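Local coordinates for lipoprotein (Colwellia psychrerythraea, PDB 3O0Y) that is of unknown function but is a putative lipoprotein, probably related to the metallopeptidases and possibly able to bind lipid, at residues G402-D410 with H444-L452. Sequence-based numbering, arbitrary orientation.
Sequences GQYTSPAVD and HHWQIALNL
The ring of Tyr404 lies flat over the first turn of helix 444-452, one face resting on backbone, with His445 N 4.0 Å above the ring plane over its centre. With CG anti to the backbone N (chi1 174°), the ring swings across the helix start. Around this bump the helix offers a hollow: His444 CB lies against Tyr404 CD2 (3.7 Å), His445 CB comes up to Tyr404 CE1 (3.4 Å), and Ile448 CD1 reaches CE2 obliquely. At the far end the hydroxyl reaches the imidazole rim near its plane, where Tyr404 OH and His445 ND1 share a hydrogen bond of 2.7 Å. The two rings meet rim to rim, planes at 68°. Ile448 is forked between neighbours: CD1 goes to the tyrosine, while CG2 lies 3.7 Å from Ser406 OG. One turn on, Leu452 CD1 fits the notch between that hydroxyl and Pro407, 3.8 Å from Pro407 CD; Val409 CG2 meets Leu452 CD2 more loosely. Ser406 OG bonds to Pro407 O in the carbonyl plane, on a lone pair, at 2.8 Å. Strand 402-405, an outer strand of a three-stranded sheet, runs nearly parallel to the helix (14°); the following loop continues past its later turns. His444 touches the His438-Glu439 pair of helix 432-439, consistent with the metallopeptidase-like clan of this family. A phenylalanine at Tyr404 keeps the ring but has no hydroxyl for His445 ND1, which would probably leave the imidazole held at NE2 and freer to tilt. His445 NE2 bonds to Tyr384 O, so a polar link at each nitrogen fixes the imidazole, and only that to Tyr404 crosses this contact; the rest is van der Waals packing of the tyrosine face on backbone and of Ile448 and Leu452 on Ser406 and Pro407.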
ATOM      1  N   GLY A 402      -4.649 -10.607   0.356  1.00 11.26           N
ATOM      2  CA  GLY A 402      -4.239 -10.305  -1.022  1.00 10.11           C
ATOM      3  C   GLY A 402      -3.481  -9.004  -1.100  1.00  9.74           C
ATOM      4  O   GLY A 402      -3.568  -8.194  -0.195  1.00  8.97           O
ATOM      5  N   GLN A 403      -2.772  -8.763  -2.216  1.00  7.74           N
ATOM      6  CA  GLN A 403      -2.003  -7.511  -2.325  1.00  9.57           C
ATOM      7  C   GLN A 403      -1.720  -7.351  -3.802  1.00  8.75           C
ATOM      8  O   GLN A 403      -1.727  -8.320  -4.548  1.00 11.69           O
ATOM      9  CB  GLN A 403      -0.705  -7.666  -1.558  1.00 11.31           C
ATOM     10  CG  GLN A 403       0.152  -6.441  -1.526  1.00 18.22           C
ATOM     11  CD  GLN A 403       1.193  -6.577  -0.454  1.00 29.92           C
ATOM     12  OE1 GLN A 403       1.942  -7.548  -0.433  1.00 33.47           O
ATOM     13  NE2 GLN A 403       1.144  -5.675   0.526  1.00 37.84           N
ATOM     14  N   TYR A 404      -1.431  -6.138  -4.222  1.00  7.72           N
ATOM     15  CA  TYR A 404      -1.020  -5.892  -5.594  1.00  6.75           C
ATOM     16  C   TYR A 404       0.322  -5.193  -5.498  1.00  9.16           C
ATOM     17  O   TYR A 404       0.481  -4.236  -4.707  1.00  8.03           O
ATOM     18  CB  TYR A 404      -1.998  -4.971  -6.342  1.00  7.44           C
ATOM     19  CG  TYR A 404      -1.502  -4.589  -7.711  1.00  5.98           C
ATOM     20  CD1 TYR A 404      -1.525  -5.463  -8.727  1.00  9.45           C
ATOM     21  CD2 TYR A 404      -0.954  -3.341  -7.956  1.00  5.67           C
ATOM     22  CE1 TYR A 404      -1.048  -5.117  -9.978  1.00  6.21           C
ATOM     23  CE2 TYR A 404      -0.488  -2.980  -9.172  1.00  4.94           C
ATOM     24  CZ  TYR A 404      -0.480  -3.860 -10.172  1.00  7.47           C
ATOM     25  OH  TYR A 404       0.002  -3.512 -11.398  1.00  8.27           O
ATOM     26  N   THR A 405       1.266  -5.663  -6.289  1.00  7.94           N
ATOM     27  CA  THR A 405       2.562  -4.951  -6.510  1.00  8.49           C
ATOM     28  C   THR A 405       2.713  -4.438  -7.901  1.00  8.18           C
ATOM     29  O   THR A 405       2.339  -5.113  -8.845  1.00  9.07           O
ATOM     30  CB  THR A 405       3.762  -5.836  -6.134  1.00  9.07           C
ATOM     31  OG1 THR A 405       3.704  -7.079  -6.843  1.00  8.70           O
ATOM     32  CG2 THR A 405       3.757  -6.133  -4.619  1.00 12.19           C
ATOM     33  N   SER A 406       3.131  -3.168  -8.006  1.00  8.03           N
ATOM     34  CA  SER A 406       3.243  -2.514  -9.315  1.00  9.82           C
ATOM     35  C   SER A 406       4.262  -3.183 -10.244  1.00  8.67           C
ATOM     36  O   SER A 406       5.243  -3.794  -9.785  1.00  7.50           O
ATOM     37  CB  SER A 406       3.664  -1.085  -9.087  1.00 12.10           C
ATOM     38  OG  SER A 406       4.063  -0.439 -10.336  1.00 18.32           O
ATOM     39  N   PRO A 407       4.017  -3.098 -11.544  1.00  7.17           N
ATOM     40  CA  PRO A 407       5.121  -3.472 -12.461  1.00  7.20           C
ATOM     41  C   PRO A 407       6.345  -2.534 -12.321  1.00  7.74           C
ATOM     42  O   PRO A 407       6.246  -1.426 -11.833  1.00  9.34           O
ATOM     43  CB  PRO A 407       4.521  -3.264 -13.826  1.00 10.24           C
ATOM     44  CG  PRO A 407       3.040  -2.890 -13.608  1.00  8.50           C
ATOM     45  CD  PRO A 407       2.974  -2.346 -12.230  1.00  8.25           C
ATOM     46  N   ALA A 408       7.491  -3.009 -12.752  1.00  9.96           N
ATOM     47  CA  ALA A 408       8.608  -2.114 -13.018  1.00 10.93           C
ATOM     48  C   ALA A 408       8.204  -1.211 -14.190  1.00 10.67           C
ATOM     49  O   ALA A 408       7.438  -1.658 -15.069  1.00 10.58           O
ATOM     50  CB  ALA A 408       9.840  -2.993 -13.410  1.00  9.86           C
ATOM     51  N   VAL A 409       8.682   0.027 -14.199  1.00 12.08           N
ATOM     52  CA  VAL A 409       8.288   0.986 -15.233  1.00 14.09           C
ATOM     53  C   VAL A 409       8.473   0.386 -16.608  1.00 13.38           C
ATOM     54  O   VAL A 409       7.607   0.469 -17.468  1.00 14.71           O
ATOM     55  CB  VAL A 409       8.986   2.322 -15.101  1.00 14.70           C
ATOM     56  CG1 VAL A 409       8.451   3.314 -16.145  1.00 16.66           C
ATOM     57  CG2 VAL A 409       8.790   2.833 -13.745  1.00 12.37           C
ATOM     58  N   ASP A 410       9.558  -0.372 -16.812  1.00 15.20           N
ATOM     59  CA  ASP A 410       9.824  -0.941 -18.152  1.00 17.11           C
ATOM     60  C   ASP A 410       9.120  -2.214 -18.479  1.00 18.44           C
ATOM     61  O   ASP A 410       9.248  -2.704 -19.583  1.00 18.85           O
ATOM     62  CB  ASP A 410      11.342  -1.122 -18.413  1.00 18.29           C
ATOM     63  CG  ASP A 410      11.981  -2.193 -17.540  1.00 24.06           C
ATOM     64  OD1 ASP A 410      11.227  -3.032 -16.925  1.00 20.35           O
ATOM     65  OD2 ASP A 410      13.251  -2.181 -17.480  1.00 21.62           O
ATOM     66  N   HIS A 444      -6.607  -2.046  -8.697  1.00  5.88           N
ATOM     67  CA  HIS A 444      -5.252  -1.548  -8.600  1.00  4.57           C
ATOM     68  C   HIS A 444      -4.436  -1.702  -9.861  1.00  5.44           C
ATOM     69  O   HIS A 444      -3.772  -0.739 -10.246  1.00  5.28           O
ATOM     70  CB  HIS A 444      -4.489  -2.213  -7.483  1.00  4.58           C
ATOM     71  CG  HIS A 444      -4.845  -1.765  -6.093  1.00  5.83           C
ATOM     72  ND1 HIS A 444      -5.135  -0.444  -5.769  1.00  8.07           N
ATOM     73  CD2 HIS A 444      -4.922  -2.469  -4.940  1.00  9.13           C
ATOM     74  CE1 HIS A 444      -5.334  -0.370  -4.454  1.00  8.97           C
ATOM     75  NE2 HIS A 444      -5.216  -1.578  -3.931  1.00  9.43           N
ATOM     76  N   HIS A 445      -4.426  -2.863 -10.497  1.00  5.43           N
ATOM     77  CA  HIS A 445      -3.582  -3.058 -11.677  1.00  5.66           C
ATOM     78  C   HIS A 445      -3.995  -2.107 -12.809  1.00  6.16           C
ATOM     79  O   HIS A 445      -3.171  -1.391 -13.412  1.00  6.95           O
ATOM     80  CB  HIS A 445      -3.596  -4.510 -12.167  1.00  6.94           C
ATOM     81  CG  HIS A 445      -2.809  -4.667 -13.439  1.00  6.13           C
ATOM     82  ND1 HIS A 445      -1.431  -4.580 -13.432  1.00  6.07           N
ATOM     83  CD2 HIS A 445      -3.190  -4.702 -14.747  1.00  7.87           C
ATOM     84  CE1 HIS A 445      -0.991  -4.642 -14.693  1.00  6.84           C
ATOM     85  NE2 HIS A 445      -2.037  -4.693 -15.520  1.00  6.36           N
ATOM     86  N   TRP A 446      -5.293  -2.040 -13.101  1.00  5.01           N
ATOM     87  CA  TRP A 446      -5.758  -1.251 -14.201  1.00  6.90           C
ATOM     88  C   TRP A 446      -5.346   0.229 -13.957  1.00  6.96           C
ATOM     89  O   TRP A 446      -4.844   0.893 -14.861  1.00  5.68           O
ATOM     90  CB  TRP A 446      -7.261  -1.416 -14.386  1.00  7.31           C
ATOM     91  CG  TRP A 446      -7.788  -0.972 -15.731  1.00  3.80           C
ATOM     92  CD1 TRP A 446      -8.471   0.185 -16.006  1.00  3.50           C
ATOM     93  CD2 TRP A 446      -7.785  -1.729 -16.933  1.00  4.81           C
ATOM     94  NE1 TRP A 446      -8.874   0.189 -17.301  1.00  5.50           N
ATOM     95  CE2 TRP A 446      -8.457  -0.957 -17.904  1.00  3.92           C
ATOM     96  CE3 TRP A 446      -7.279  -2.986 -17.282  1.00  5.08           C
ATOM     97  CZ2 TRP A 446      -8.643  -1.391 -19.206  1.00  5.66           C
ATOM     98  CZ3 TRP A 446      -7.472  -3.401 -18.566  1.00  5.44           C
ATOM     99  CH2 TRP A 446      -8.194  -2.648 -19.499  1.00  5.39           C
ATOM    100  N   GLN A 447      -5.550   0.696 -12.741  1.00  5.63           N
ATOM    101  CA  GLN A 447      -5.309   2.105 -12.399  1.00  7.03           C
ATOM    102  C   GLN A 447      -3.839   2.414 -12.391  1.00  6.34           C
ATOM    103  O   GLN A 447      -3.396   3.346 -13.112  1.00  5.97           O
ATOM    104  CB  GLN A 447      -5.963   2.455 -11.083  1.00  5.43           C
ATOM    105  CG  GLN A 447      -5.743   3.840 -10.567  1.00  5.02           C
ATOM    106  CD  GLN A 447      -4.477   3.958  -9.787  1.00  6.05           C
ATOM    107  OE1 GLN A 447      -4.348   3.396  -8.712  1.00  9.40           O
ATOM    108  NE2 GLN A 447      -3.564   4.858 -10.270  1.00  5.95           N
ATOM    109  N   ILE A 448      -3.078   1.598 -11.669  1.00  5.91           N
ATOM    110  CA  ILE A 448      -1.600   1.852 -11.558  1.00  6.03           C
ATOM    111  C   ILE A 448      -0.892   1.758 -12.916  1.00  6.45           C
ATOM    112  O   ILE A 448      -0.064   2.571 -13.274  1.00  6.74           O
ATOM    113  CB  ILE A 448      -0.997   0.909 -10.519  1.00  6.52           C
ATOM    114  CG1 ILE A 448      -1.385   1.417  -9.135  1.00 10.33           C
ATOM    115  CG2 ILE A 448       0.553   0.746 -10.640  1.00  6.86           C
ATOM    116  CD1 ILE A 448      -1.140   0.458  -8.030  1.00 14.44           C
ATOM    117  N   ALA A 449      -1.215   0.748 -13.693  1.00  4.85           N
ATOM    118  CA  ALA A 449      -0.651   0.594 -14.991  1.00  6.73           C
ATOM    119  C   ALA A 449      -0.996   1.734 -15.947  1.00  7.73           C
ATOM    120  O   ALA A 449      -0.120   2.274 -16.660  1.00  6.69           O
ATOM    121  CB  ALA A 449      -1.100  -0.808 -15.596  1.00  5.61           C
ATOM    122  N   LEU A 450      -2.260   2.185 -15.932  1.00  6.01           N
ATOM    123  CA  LEU A 450      -2.606   3.387 -16.709  1.00  6.78           C
ATOM    124  C   LEU A 450      -1.796   4.602 -16.245  1.00  6.93           C
ATOM    125  O   LEU A 450      -1.359   5.378 -17.068  1.00  5.82           O
ATOM    126  CB  LEU A 450      -4.119   3.646 -16.713  1.00  7.15           C
ATOM    127  CG  LEU A 450      -4.929   2.725 -17.590  1.00  6.89           C
ATOM    128  CD1 LEU A 450      -6.472   2.889 -17.292  1.00  4.25           C
ATOM    129  CD2 LEU A 450      -4.608   2.957 -19.148  1.00  7.68           C
ATOM    130  N   ASN A 451      -1.630   4.784 -14.936  1.00  5.38           N
ATOM    131  CA  ASN A 451      -0.886   5.934 -14.469  1.00  5.30           C
ATOM    132  C   ASN A 451       0.565   5.848 -14.949  1.00  6.17           C
ATOM    133  O   ASN A 451       1.100   6.870 -15.404  1.00  6.32           O
ATOM    134  CB  ASN A 451      -0.900   5.980 -12.978  1.00  4.91           C
ATOM    135  CG  ASN A 451      -0.494   7.327 -12.417  1.00  9.27           C
ATOM    136  OD1 ASN A 451       0.009   8.250 -13.136  1.00 11.38           O
ATOM    137  ND2 ASN A 451      -0.682   7.465 -11.131  1.00  5.69           N
ATOM    138  N   LEU A 452       1.152   4.635 -14.934  1.00  5.80           N
ATOM    139  CA  LEU A 452       2.519   4.503 -15.414  1.00  6.82           C
ATOM    140  C   LEU A 452       2.639   4.847 -16.876  1.00  8.09           C
ATOM    141  O   LEU A 452       3.626   5.474 -17.307  1.00  8.30           O
ATOM    142  CB  LEU A 452       3.001   3.082 -15.230  1.00  8.72           C
ATOM    143  CG  LEU A 452       3.337   2.664 -13.844  1.00  8.49           C
ATOM    144  CD1 LEU A 452       3.614   1.076 -13.860  1.00  9.76           C
ATOM    145  CD2 LEU A 452       4.506   3.472 -13.201  1.00 12.05           C
TER